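Local coordinates for fiber protein (Duck adenovirus 1, PDB 6ITX) that forms the trimeric C-terminal head of the avian adenovirus fibre and probably attaches the virus to a receptor on the host cell, at residues Tyr147-Gly152 against Asn277-Asn282; Gly152-Glu157 against Ile269-Leu274; Cys166-Arg171 against Thr258-Ile263. All coordinates share one frame; numbering follows the deposited sequence.

Contacts 1 and 2 are neighbours with centres 11 Å apart, and they share Gly152: the loop between strands 134-144 and 160-165 meets residues 277-282 with its first half and residues 269-274 with its second. Ser154 and Asn277 touch between them, the backbone N of Ser154 lying 3.1 Å from Asn277 OD1. Contact 3 lies on the opposite side of the chain's centre, about 32 Å from contact 1 and 34 Å from contact 2 between centres. Strand 262-271 connects contacts 2 and 3, supplying its end to one and its start to the other. A bound glutamine lies about 10 Å from the Leu260 side chain of contact 3.

Contact 1: Tyr147-Gly152 against Asn277-Asn282; sequences YWFTGG and NFFASN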
ATOM      1  N   TYR A 147      12.379 -27.058   8.377  1.00 39.77           N
ATOM      2  CA  TYR A 147      12.697 -26.113   9.428  1.00 36.80           C
ATOM      3  C   TYR A 147      11.454 -25.487  10.040  1.00 35.07           C
ATOM      4  O   TYR A 147      11.553 -24.458  10.723  1.00 36.83           O
ATOM      5  CB  TYR A 147      13.630 -25.049   8.879  1.00 34.50           C
ATOM      6  CG  TYR A 147      15.002 -25.589   8.660  1.00 41.39           C
ATOM      7  CD1 TYR A 147      15.847 -25.855   9.740  1.00 41.70           C
ATOM      8  CD2 TYR A 147      15.461 -25.862   7.380  1.00 41.70           C
ATOM      9  CE1 TYR A 147      17.115 -26.354   9.543  1.00 40.07           C
ATOM     10  CE2 TYR A 147      16.723 -26.364   7.171  1.00 40.30           C
ATOM     11  CZ  TYR A 147      17.548 -26.610   8.252  1.00 44.72           C
ATOM     12  OH  TYR A 147      18.806 -27.110   8.025  1.00 54.66           O
ATOM     13  N   TRP A 148      10.296 -26.073   9.802  1.00 28.66           N
ATOM     14  CA  TRP A 148       9.066 -25.654  10.444  1.00 32.01           C
ATOM     15  C   TRP A 148       8.714 -26.678  11.503  1.00 34.75           C
ATOM     16  O   TRP A 148       9.206 -27.805  11.487  1.00 38.32           O
ATOM     17  CB  TRP A 148       7.928 -25.534   9.428  1.00 33.81           C
ATOM     18  CG  TRP A 148       6.930 -24.498   9.766  1.00 34.43           C
ATOM     19  CD1 TRP A 148       5.761 -24.670  10.459  1.00 30.24           C
ATOM     20  CD2 TRP A 148       6.993 -23.111   9.418  1.00 37.32           C
ATOM     21  NE1 TRP A 148       5.108 -23.473  10.571  1.00 31.21           N
ATOM     22  CE2 TRP A 148       5.841 -22.498   9.945  1.00 30.79           C
ATOM     23  CE3 TRP A 148       7.914 -22.327   8.707  1.00 37.45           C
ATOM     24  CZ2 TRP A 148       5.582 -21.145   9.785  1.00 27.59           C
ATOM     25  CZ3 TRP A 148       7.653 -20.977   8.555  1.00 34.37           C
ATOM     26  CH2 TRP A 148       6.495 -20.404   9.094  1.00 30.40           C
ATOM     27  N   PHE A 149       7.854 -26.284  12.433  1.00 35.75           N
ATOM     28  CA  PHE A 149       7.481 -27.227  13.464  1.00 33.41           C
ATOM     29  C   PHE A 149       6.724 -28.371  12.816  1.00 32.88           C
ATOM     30  O   PHE A 149       6.478 -28.371  11.605  1.00 35.01           O
ATOM     31  CB  PHE A 149       6.670 -26.529  14.561  1.00 33.33           C
ATOM     32  CG  PHE A 149       5.399 -25.878  14.079  1.00 35.64           C
ATOM     33  CD1 PHE A 149       4.270 -26.645  13.770  1.00 31.85           C
ATOM     34  CD2 PHE A 149       5.320 -24.496  13.966  1.00 34.73           C
ATOM     35  CE1 PHE A 149       3.104 -26.051  13.343  1.00 33.42           C
ATOM     36  CE2 PHE A 149       4.146 -23.889  13.541  1.00 35.00           C
ATOM     37  CZ  PHE A 149       3.040 -24.666  13.217  1.00 35.13           C
ATOM     38  N   THR A 150       6.347 -29.360  13.629  1.00 37.83           N
ATOM     39  CA  THR A 150       5.632 -30.536  13.145  1.00 38.20           C
ATOM     40  C   THR A 150       4.411 -30.781  14.014  1.00 31.26           C
ATOM     41  O   THR A 150       4.484 -30.644  15.232  1.00 38.13           O
ATOM     42  CB  THR A 150       6.544 -31.781  13.139  1.00 39.44           C
ATOM     43  OG1 THR A 150       7.765 -31.484  12.443  1.00 31.97           O
ATOM     44  CG2 THR A 150       5.854 -32.971  12.445  1.00 35.59           C
ATOM     45  N   GLY A 151       3.298 -31.121  13.380  1.00 33.18           N
ATOM     46  CA  GLY A 151       2.002 -31.391  13.975  1.00 29.91           C
ATOM     47  C   GLY A 151       0.991 -30.284  13.675  1.00 36.05           C
ATOM     48  O   GLY A 151       1.344 -29.109  13.491  1.00 36.25           O
ATOM     49  N   GLY A 152      -0.292 -30.658  13.675  1.00 32.19           N
ATOM     50  CA  GLY A 152      -1.335 -29.748  13.250  1.00 29.98           C
ATOM     51  C   GLY A 152      -1.498 -29.771  11.744  1.00 38.49           C
ATOM     52  O   GLY A 152      -0.849 -30.541  11.024  1.00 42.08           O
ATOM     53  N   ASN A 277      -0.190 -30.468   3.700  1.00 36.64           N
ATOM     54  CA  ASN A 277      -0.070 -30.063   5.103  1.00 33.64           C
ATOM     55  C   ASN A 277       1.390 -29.752   5.393  1.00 35.47           C
ATOM     56  O   ASN A 277       2.178 -30.650   5.702  1.00 35.59           O
ATOM     57  CB  ASN A 277      -0.596 -31.165   6.014  1.00 32.32           C
ATOM     58  CG  ASN A 277      -0.520 -30.811   7.483  1.00 34.14           C
ATOM     59  OD1 ASN A 277      -0.143 -29.703   7.854  1.00 38.41           O
ATOM     60  ND2 ASN A 277      -0.871 -31.768   8.335  1.00 34.62           N
ATOM     61  N   PHE A 278       1.753 -28.470   5.289  1.00 32.82           N
ATOM     62  CA  PHE A 278       3.101 -28.027   5.635  1.00 33.48           C
ATOM     63  C   PHE A 278       3.574 -28.559   6.990  1.00 34.96           C
ATOM     64  O   PHE A 278       4.775 -28.747   7.197  1.00 37.29           O
ATOM     65  CB  PHE A 278       3.153 -26.494   5.641  1.00 32.19           C
ATOM     66  CG  PHE A 278       4.507 -25.906   5.268  1.00 35.01           C
ATOM     67  CD1 PHE A 278       5.058 -26.123   4.007  1.00 28.68           C
ATOM     68  CD2 PHE A 278       5.195 -25.097   6.166  1.00 26.19           C
ATOM     69  CE1 PHE A 278       6.267 -25.558   3.653  1.00 29.55           C
ATOM     70  CE2 PHE A 278       6.398 -24.535   5.833  1.00 30.18           C
ATOM     71  CZ  PHE A 278       6.946 -24.757   4.565  1.00 34.69           C
ATOM     72  N   PHE A 279       2.670 -28.780   7.934  1.00 34.25           N
ATOM     73  CA  PHE A 279       3.110 -29.155   9.271  1.00 35.22           C
ATOM     74  C   PHE A 279       3.194 -30.664   9.458  1.00 36.28           C
ATOM     75  O   PHE A 279       3.629 -31.119  10.524  1.00 37.26           O
ATOM     76  CB  PHE A 279       2.176 -28.559  10.339  1.00 34.69           C
ATOM     77  CG  PHE A 279       1.915 -27.083  10.180  1.00 34.94           C
ATOM     78  CD1 PHE A 279       2.872 -26.240   9.601  1.00 31.54           C
ATOM     79  CD2 PHE A 279       0.713 -26.531  10.635  1.00 33.62           C
ATOM     80  CE1 PHE A 279       2.622 -24.878   9.447  1.00 30.78           C
ATOM     81  CE2 PHE A 279       0.459 -25.170  10.507  1.00 30.46           C
ATOM     82  CZ  PHE A 279       1.412 -24.338   9.905  1.00 34.10           C
ATOM     83  N   ALA A 280       2.795 -31.446   8.457  1.00 32.92           N
ATOM     84  CA  ALA A 280       2.732 -32.889   8.621  1.00 31.36           C
ATOM     85  C   ALA A 280       4.133 -33.493   8.600  1.00 35.36           C
ATOM     86  O   ALA A 280       5.087 -32.910   8.074  1.00 36.02           O
ATOM     87  CB  ALA A 280       1.862 -33.519   7.534  1.00 28.71           C
ATOM     88  N   SER A 281       4.246 -34.684   9.198  1.00 31.17           N
ATOM     89  CA  SER A 281       5.510 -35.401   9.268  1.00 33.35           C
ATOM     90  C   SER A 281       5.785 -36.211   8.009  1.00 37.52           C
ATOM     91  O   SER A 281       6.925 -36.652   7.802  1.00 38.63           O
ATOM     92  CB  SER A 281       5.520 -36.331  10.482  1.00 33.38           C
ATOM     93  OG  SER A 281       4.483 -37.300  10.380  1.00 43.28           O
ATOM     94  N   ASN A 282       4.768 -36.429   7.179  1.00 31.53           N
ATOM     95  CA  ASN A 282       4.933 -37.083   5.896  1.00 33.88           C
ATOM     96  C   ASN A 282       5.101 -36.072   4.770  1.00 37.14           C
ATOM     97  O   ASN A 282       4.895 -36.415   3.598  1.00 37.39           O
ATOM     98  CB  ASN A 282       3.752 -38.020   5.621  1.00 36.34           C
ATOM     99  CG  ASN A 282       2.507 -37.280   5.183  1.00 37.85           C
ATOM    100  OD1 ASN A 282       2.140 -36.261   5.763  1.00 38.99           O
ATOM    101  ND2 ASN A 282       1.853 -37.786   4.137  1.00 42.74           N
TER
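Asn277 reaches Gly152 through its amide: ND2 donates to Gly152 O at 3.0 Å, meeting a lone pair in the carbonyl plane while the acceptor lies almost in the plane of the amide. With CG anti to the backbone N (chi1 -179°), the amide is placed where ND2 meets Gly152 O. Its other end, OD1, turns back on its own chain and takes the backbone N of Phe279 at 3.0 Å from above the carbonyl plane, an Asx turn; it accepts from Ser154 N as well, so two backbone N-H groups grip it. The same residue begins a type I beta turn that ends at Ala280, and this turn presents the next two aromatic rings. Phe278 sends its edge toward the face of Trp148 in a T-shaped pair, ring centroids 5.4 Å apart and planes at 68°. Phe279 does most of the packing. Its ring runs nearly parallel to the five-membered ring of Trp148 but is slid aside, so that the two barely overlap, whereas Phe149 places CZ over the centre of a Phe279 face with the planes inclined at 43°. The backbone of Phe279 is held too: its O accepts from Gly151 N at 2.9 Å along a nearly straight N-H. Farther on, Ser281 CB lies 3.9 Å from Thr150 CG2. The four rings thus form an aromatic cluster joining two loops, one following strand 134-144 and the other following strand 262-271; Trp148 and Phe149 carry it on to Cys114 of strand 110-114 and to strand 118-131, and Phe161 of strand 160-165 also meets Trp148.

Contact 2: Gly152-Glu157 against Ile269-Leu274; sequences GNSVQE and ITQSAL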
ATOM      1  N   GLY A 152      -0.292 -30.658  13.675  1.00 32.19           N
ATOM      2  CA  GLY A 152      -1.335 -29.748  13.250  1.00 29.98           C
ATOM      3  C   GLY A 152      -1.498 -29.771  11.744  1.00 38.49           C
ATOM      4  O   GLY A 152      -0.849 -30.541  11.024  1.00 42.08           O
ATOM      5  N   ASN A 153      -2.390 -28.911  11.251  1.00 39.26           N
ATOM      6  CA  ASN A 153      -2.715 -28.880   9.826  1.00 38.43           C
ATOM      7  C   ASN A 153      -2.659 -27.441   9.339  1.00 35.94           C
ATOM      8  O   ASN A 153      -3.420 -26.599   9.817  1.00 32.72           O
ATOM      9  CB  ASN A 153      -4.096 -29.492   9.569  1.00 37.73           C
ATOM     10  CG  ASN A 153      -4.450 -29.544   8.109  1.00 46.33           C
ATOM     11  OD1 ASN A 153      -4.255 -28.589   7.363  1.00 51.01           O
ATOM     12  ND2 ASN A 153      -4.913 -30.711   7.668  1.00 49.41           N
ATOM     13  N   SER A 154      -1.756 -27.166   8.390  1.00 34.39           N
ATOM     14  CA  SER A 154      -1.620 -25.807   7.871  1.00 33.31           C
ATOM     15  C   SER A 154      -2.879 -25.363   7.143  1.00 34.37           C
ATOM     16  O   SER A 154      -3.306 -24.202   7.266  1.00 38.20           O
ATOM     17  CB  SER A 154      -0.424 -25.711   6.924  1.00 32.98           C
ATOM     18  OG  SER A 154      -0.619 -26.582   5.831  1.00 39.22           O
ATOM     19  N   VAL A 155      -3.474 -26.273   6.379  1.00 31.15           N
ATOM     20  CA  VAL A 155      -4.645 -25.929   5.590  1.00 36.24           C
ATOM     21  C   VAL A 155      -5.770 -25.456   6.497  1.00 39.75           C
ATOM     22  O   VAL A 155      -6.425 -24.441   6.221  1.00 37.42           O
ATOM     23  CB  VAL A 155      -5.077 -27.123   4.726  1.00 34.19           C
ATOM     24  CG1 VAL A 155      -6.399 -26.825   4.004  1.00 30.70           C
ATOM     25  CG2 VAL A 155      -3.971 -27.470   3.742  1.00 30.49           C
ATOM     26  N   GLN A 156      -5.996 -26.167   7.608  1.00 38.47           N
ATOM     27  CA  GLN A 156      -7.053 -25.752   8.522  1.00 39.01           C
ATOM     28  C   GLN A 156      -6.590 -24.616   9.416  1.00 37.01           C
ATOM     29  O   GLN A 156      -7.344 -23.670   9.665  1.00 42.57           O
ATOM     30  CB  GLN A 156      -7.533 -26.934   9.353  1.00 44.83           C
ATOM     31  CG  GLN A 156      -8.701 -27.697   8.721  1.00 54.40           C
ATOM     32  CD  GLN A 156      -8.607 -29.197   8.956  1.00 58.71           C
ATOM     33  OE1 GLN A 156      -7.846 -29.657   9.815  1.00 59.11           O
ATOM     34  NE2 GLN A 156      -9.384 -29.966   8.199  1.00 65.16           N
ATOM     35  N   GLU A 157      -5.353 -24.681   9.883  1.00 39.75           N
ATOM     36  CA  GLU A 157      -4.787 -23.639  10.726  1.00 35.98           C
ATOM     37  C   GLU A 157      -4.179 -22.531   9.846  1.00 37.13           C
ATOM     38  O   GLU A 157      -4.128 -21.369  10.240  1.00 39.20           O
ATOM     39  CB  GLU A 157      -3.734 -24.249  11.667  1.00 31.29           C
ATOM     40  CG  GLU A 157      -4.304 -25.115  12.789  1.00 31.03           C
ATOM     41  CD  GLU A 157      -3.310 -26.144  13.293  1.00 36.03           C
ATOM     42  OE1 GLU A 157      -3.634 -27.349  13.270  1.00 44.93           O
ATOM     43  OE2 GLU A 157      -2.194 -25.761  13.695  1.00 40.89           O
ATOM     44  N   ILE A 269      -1.082 -16.933   6.036  1.00 30.77           N
ATOM     45  CA  ILE A 269      -1.019 -17.450   4.675  1.00 29.96           C
ATOM     46  C   ILE A 269      -2.011 -18.600   4.605  1.00 30.09           C
ATOM     47  O   ILE A 269      -2.040 -19.440   5.514  1.00 35.04           O
ATOM     48  CB  ILE A 269       0.413 -17.917   4.328  1.00 28.94           C
ATOM     49  CG1 ILE A 269       1.352 -16.718   4.120  1.00 28.83           C
ATOM     50  CG2 ILE A 269       0.426 -18.838   3.121  1.00 31.64           C
ATOM     51  CD1 ILE A 269       2.849 -17.115   4.013  1.00 31.75           C
ATOM     52  N   THR A 270      -2.836 -18.632   3.559  1.00 24.62           N
ATOM     53  CA  THR A 270      -3.914 -19.614   3.483  1.00 29.44           C
ATOM     54  C   THR A 270      -3.788 -20.518   2.256  1.00 33.03           C
ATOM     55  O   THR A 270      -3.165 -20.174   1.251  1.00 33.52           O
ATOM     56  CB  THR A 270      -5.285 -18.935   3.465  1.00 30.28           C
ATOM     57  OG1 THR A 270      -5.346 -18.002   2.372  1.00 30.77           O
ATOM     58  CG2 THR A 270      -5.540 -18.232   4.786  1.00 21.64           C
ATOM     59  N   GLN A 271      -4.407 -21.688   2.357  1.00 33.67           N
ATOM     60  CA  GLN A 271      -4.382 -22.709   1.322  1.00 31.45           C
ATOM     61  C   GLN A 271      -5.802 -23.218   1.090  1.00 33.78           C
ATOM     62  O   GLN A 271      -6.638 -23.229   2.003  1.00 26.47           O
ATOM     63  CB  GLN A 271      -3.496 -23.911   1.711  1.00 30.35           C
ATOM     64  CG  GLN A 271      -2.063 -23.637   2.109  1.00 31.34           C
ATOM     65  CD  GLN A 271      -1.404 -24.878   2.750  1.00 35.38           C
ATOM     66  OE1 GLN A 271      -1.447 -25.060   3.965  1.00 36.22           O
ATOM     67  NE2 GLN A 271      -0.824 -25.743   1.926  1.00 34.36           N
ATOM     68  N   SER A 272      -6.063 -23.665  -0.137  1.00 36.07           N
ATOM     69  CA  SER A 272      -7.343 -24.286  -0.432  1.00 30.91           C
ATOM     70  C   SER A 272      -7.375 -25.684   0.181  1.00 32.99           C
ATOM     71  O   SER A 272      -6.391 -26.162   0.753  1.00 36.72           O
ATOM     72  CB  SER A 272      -7.579 -24.308  -1.934  1.00 28.13           C
ATOM     73  OG  SER A 272      -6.510 -24.961  -2.587  1.00 36.01           O
ATOM     74  N   ALA A 273      -8.521 -26.357   0.059  1.00 31.40           N
ATOM     75  CA  ALA A 273      -8.754 -27.568   0.845  1.00 34.53           C
ATOM     76  C   ALA A 273      -7.764 -28.690   0.534  1.00 37.95           C
ATOM     77  O   ALA A 273      -7.505 -29.531   1.401  1.00 46.04           O
ATOM     78  CB  ALA A 273     -10.179 -28.071   0.630  1.00 31.73           C
ATOM     79  N   LEU A 274      -7.194 -28.734  -0.670  1.00 35.64           N
ATOM     80  CA  LEU A 274      -6.347 -29.866  -1.046  1.00 41.39           C
ATOM     81  C   LEU A 274      -4.847 -29.554  -1.037  1.00 39.57           C
ATOM     82  O   LEU A 274      -4.061 -30.322  -1.604  1.00 38.49           O
ATOM     83  CB  LEU A 274      -6.754 -30.383  -2.428  1.00 44.55           C
ATOM     84  CG  LEU A 274      -8.158 -30.990  -2.543  1.00 45.68           C
ATOM     85  CD1 LEU A 274      -8.369 -31.543  -3.945  1.00 31.68           C
ATOM     86  CD2 LEU A 274      -8.397 -32.056  -1.462  1.00 33.23           C
TER
HETATM   87  O   HOH W   1      -5.332 -21.888   5.292  1.00 31.94           O
HETATM   88  O   HOH W   2      -4.425 -20.335   7.720  1.00 32.10           O
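Ser154 OG is gripped from two directions: it donates to Gln271 OE1 at 2.5 Å, and it accepts from the backbone N of Phe278. The bond to Gln271 uses a lone pair of the amide oxygen, in the carbonyl plane. With CG anti to its carbonyl carbon (chi1 -54°) and the chain extended beyond it, the Gln271 side chain carries its amide from the end of strand 262-271 to the serine. At the other end of that amide, NE2 is hydrogen-bonded to Met239 O and Thr276 O, so both polar atoms of this buried side chain have partners and its rotation is fixed. Val155 crosses the glutamine at about a right angle: CG2 packs against the amide, 3.8 Å from Gln271 CD, while CG1 lies against the carbonyls just past the strand, 3.3 Å from Ser272 O. Water completes the contact where the backbones do not meet directly. One molecule donates to Val155 O at 2.9 Å and accepts from Gln271 N at 3.1 Å; a second bridges Glu157 O and Ile269 O only weakly. The segment 152-157 is braced from within. Asn153 O accepts from Glu157 N at 2.7 Å, and Asn153 N in turn donates to Glu157 OE1 at 2.8 Å, which it meets from above the carboxylate plane. Asn153 OD1 takes Gln156 N at 3.0 Å, also from above its own carbonyl plane. Residues 154-156 have helical backbone angles without regular helical bonding, and the bond from Gln156 N to Asn153 OD1, three residues back, makes this turn against the strand end an Asx motif.

Contact 3: Cys166-Arg171 against Thr258-Ile263; sequences CPFSAR and TTLNAI
Apolar packing, with no hydrogen bond between the segments, holds Phe168 against Leu260, where the loop leaving strand 160-165 lies over the run-in to strand 262-271. The Leu260 CB stands over one face of the ring, 3.7 Å from its centroid and 17° off the normal, a CH-pi contact; CD1 of the same leucine covers the root of the ring, 3.6 Å from Phe168 CG. On the opposite face sits Cys166 SG, so the ring is sandwiched between its own loop and the other segment. Strands 160-165 and 262-271 pair antiparallel in the beta-sheet of the fibre head, and the packing continues just past their paired part, where Cys166 and Ala262 approach. A type I turn from Cys166 to Ser169 carries the phenylalanine, whose CG lies between the backbone N and the carbonyl carbon (chi1 56°), laying the ring on Leu260. At the ring edge, near its plane, come Asn261 O, 3.2 Å from Phe168 CE2, and Ala262 N; Ala262 CB is 4.1 Å from Phe168 CZ. Arg171 crosses Thr258 at about a right angle, its CG 3.8 Å from Thr258 CG2, while Thr258 OG1 makes a weak hydrogen bond to Asp172.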
ATOM      1  N   CYS A 166      14.615  -5.607  13.910  1.00 41.56           N
ATOM      2  CA  CYS A 166      15.339  -4.741  14.836  1.00 42.61           C
ATOM      3  C   CYS A 166      16.469  -4.052  14.087  1.00 41.26           C
ATOM      4  O   CYS A 166      17.634  -4.465  14.183  1.00 42.92           O
ATOM      5  CB  CYS A 166      15.874  -5.522  16.032  1.00 42.70           C
ATOM      6  SG  CYS A 166      16.403  -4.424  17.350  1.00 51.53           S
ATOM      7  N   PRO A 167      16.167  -2.996  13.338  1.00 45.08           N
ATOM      8  CA  PRO A 167      17.237  -2.279  12.619  1.00 44.76           C
ATOM      9  C   PRO A 167      18.294  -1.684  13.535  1.00 40.27           C
ATOM     10  O   PRO A 167      19.389  -1.356  13.063  1.00 41.38           O
ATOM     11  CB  PRO A 167      16.479  -1.186  11.843  1.00 42.29           C
ATOM     12  CG  PRO A 167      15.137  -1.103  12.468  1.00 38.08           C
ATOM     13  CD  PRO A 167      14.833  -2.426  13.100  1.00 41.23           C
ATOM     14  N   PHE A 168      18.004  -1.542  14.829  1.00 43.51           N
ATOM     15  CA  PHE A 168      18.949  -1.027  15.815  1.00 47.12           C
ATOM     16  C   PHE A 168      19.469  -2.139  16.726  1.00 46.05           C
ATOM     17  O   PHE A 168      19.817  -1.897  17.885  1.00 49.15           O
ATOM     18  CB  PHE A 168      18.300   0.087  16.639  1.00 38.09           C
ATOM     19  CG  PHE A 168      17.022  -0.334  17.305  1.00 44.83           C
ATOM     20  CD1 PHE A 168      17.041  -0.916  18.569  1.00 46.45           C
ATOM     21  CD2 PHE A 168      15.802  -0.178  16.660  1.00 43.70           C
ATOM     22  CE1 PHE A 168      15.875  -1.318  19.179  1.00 44.46           C
ATOM     23  CE2 PHE A 168      14.627  -0.577  17.268  1.00 40.94           C
ATOM     24  CZ  PHE A 168      14.664  -1.144  18.529  1.00 43.56           C
ATOM     25  N   SER A 169      19.517  -3.371  16.214  1.00 42.15           N
ATOM     26  CA  SER A 169      19.991  -4.499  17.006  1.00 44.70           C
ATOM     27  C   SER A 169      21.447  -4.361  17.444  1.00 48.99           C
ATOM     28  O   SER A 169      21.873  -5.102  18.338  1.00 50.11           O
ATOM     29  CB  SER A 169      19.835  -5.800  16.223  1.00 43.53           C
ATOM     30  OG  SER A 169      20.680  -5.822  15.079  1.00 39.87           O
ATOM     31  N   ALA A 170      22.230  -3.458  16.840  1.00 45.09           N
ATOM     32  CA  ALA A 170      23.626  -3.336  17.257  1.00 45.79           C
ATOM     33  C   ALA A 170      23.725  -2.643  18.614  1.00 50.99           C
ATOM     34  O   ALA A 170      24.518  -3.054  19.475  1.00 51.21           O
ATOM     35  CB  ALA A 170      24.438  -2.593  16.194  1.00 37.29           C
ATOM     36  N   ARG A 171      22.896  -1.612  18.830  1.00 45.78           N
ATOM     37  CA  ARG A 171      22.794  -0.938  20.120  1.00 47.63           C
ATOM     38  C   ARG A 171      21.896  -1.694  21.092  1.00 54.97           C
ATOM     39  O   ARG A 171      22.048  -1.559  22.308  1.00 61.43           O
ATOM     40  CB  ARG A 171      22.262   0.488  19.905  1.00 49.78           C
ATOM     41  CG  ARG A 171      21.849   1.232  21.165  1.00 68.29           C
ATOM     42  CD  ARG A 171      21.986   2.741  20.972  1.00 75.09           C
ATOM     43  NE  ARG A 171      22.288   3.083  19.577  1.00 73.06           N
ATOM     44  CZ  ARG A 171      23.453   3.570  19.151  1.00 73.12           C
ATOM     45  NH1 ARG A 171      23.640   3.845  17.859  1.00 70.09           N
ATOM     46  NH2 ARG A 171      24.437   3.787  20.018  1.00 77.81           N
ATOM     47  N   THR A 258      17.310   0.110  25.365  1.00 76.79           N
ATOM     48  CA  THR A 258      17.017   1.432  24.826  1.00 76.04           C
ATOM     49  C   THR A 258      15.509   1.607  24.650  1.00 70.16           C
ATOM     50  O   THR A 258      14.746   0.639  24.583  1.00 66.45           O
ATOM     51  CB  THR A 258      17.753   1.680  23.491  1.00 77.86           C
ATOM     52  OG1 THR A 258      17.660   0.518  22.654  1.00 75.47           O
ATOM     53  CG2 THR A 258      19.234   2.024  23.739  1.00 81.16           C
ATOM     54  N   THR A 259      15.101   2.880  24.587  1.00 74.99           N
ATOM     55  CA  THR A 259      13.723   3.363  24.476  1.00 68.32           C
ATOM     56  C   THR A 259      13.074   3.098  23.092  1.00 63.75           C
ATOM     57  O   THR A 259      11.945   3.553  22.858  1.00 55.79           O
ATOM     58  CB  THR A 259      13.709   4.874  24.789  1.00 62.97           C
ATOM     59  OG1 THR A 259      12.468   5.466  24.373  1.00 72.91           O
ATOM     60  CG2 THR A 259      14.872   5.580  24.082  1.00 57.83           C
ATOM     61  N   LEU A 260      13.742   2.367  22.195  1.00 55.59           N
ATOM     62  CA  LEU A 260      13.411   2.376  20.776  1.00 45.90           C
ATOM     63  C   LEU A 260      12.357   1.334  20.416  1.00 47.51           C
ATOM     64  O   LEU A 260      12.219   0.300  21.079  1.00 48.06           O
ATOM     65  CB  LEU A 260      14.662   2.112  19.946  1.00 49.72           C
ATOM     66  CG  LEU A 260      15.749   3.171  19.993  1.00 53.47           C
ATOM     67  CD1 LEU A 260      16.685   2.971  18.809  1.00 44.50           C
ATOM     68  CD2 LEU A 260      15.121   4.563  19.985  1.00 50.36           C
ATOM     69  N   ASN A 261      11.637   1.602  19.321  1.00 43.56           N
ATOM     70  CA  ASN A 261      10.553   0.750  18.836  1.00 44.37           C
ATOM     71  C   ASN A 261      11.066  -0.146  17.714  1.00 43.47           C
ATOM     72  O   ASN A 261      11.595   0.350  16.712  1.00 40.69           O
ATOM     73  CB  ASN A 261       9.381   1.583  18.309  1.00 43.03           C
ATOM     74  CG  ASN A 261       8.661   2.358  19.391  1.00 36.86           C
ATOM     75  OD1 ASN A 261       8.584   1.937  20.542  1.00 38.82           O
ATOM     76  ND2 ASN A 261       8.105   3.493  19.011  1.00 36.99           N
ATOM     77  N   ALA A 262      10.884  -1.455  17.863  1.00 39.97           N
ATOM     78  CA  ALA A 262      11.138  -2.359  16.756  1.00 36.25           C
ATOM     79  C   ALA A 262       9.831  -2.531  15.990  1.00 39.53           C
ATOM     80  O   ALA A 262       8.822  -1.908  16.325  1.00 40.52           O
ATOM     81  CB  ALA A 262      11.705  -3.684  17.261  1.00 31.79           C
ATOM     82  N   ILE A 263       9.831  -3.375  14.952  1.00 35.84           N
ATOM     83  CA  ILE A 263       8.627  -3.637  14.164  1.00 36.34           C
ATOM     84  C   ILE A 263       8.275  -5.117  14.260  1.00 36.39           C
ATOM     85  O   ILE A 263       9.099  -5.977  13.924  1.00 34.42           O
ATOM     86  CB  ILE A 263       8.793  -3.226  12.697  1.00 36.84           C
ATOM     87  CG1 ILE A 263       9.020  -1.726  12.592  1.00 37.32           C
ATOM     88  CG2 ILE A 263       7.564  -3.592  11.916  1.00 35.94           C
ATOM     89  CD1 ILE A 263      10.476  -1.393  12.359  1.00 37.09           C
TER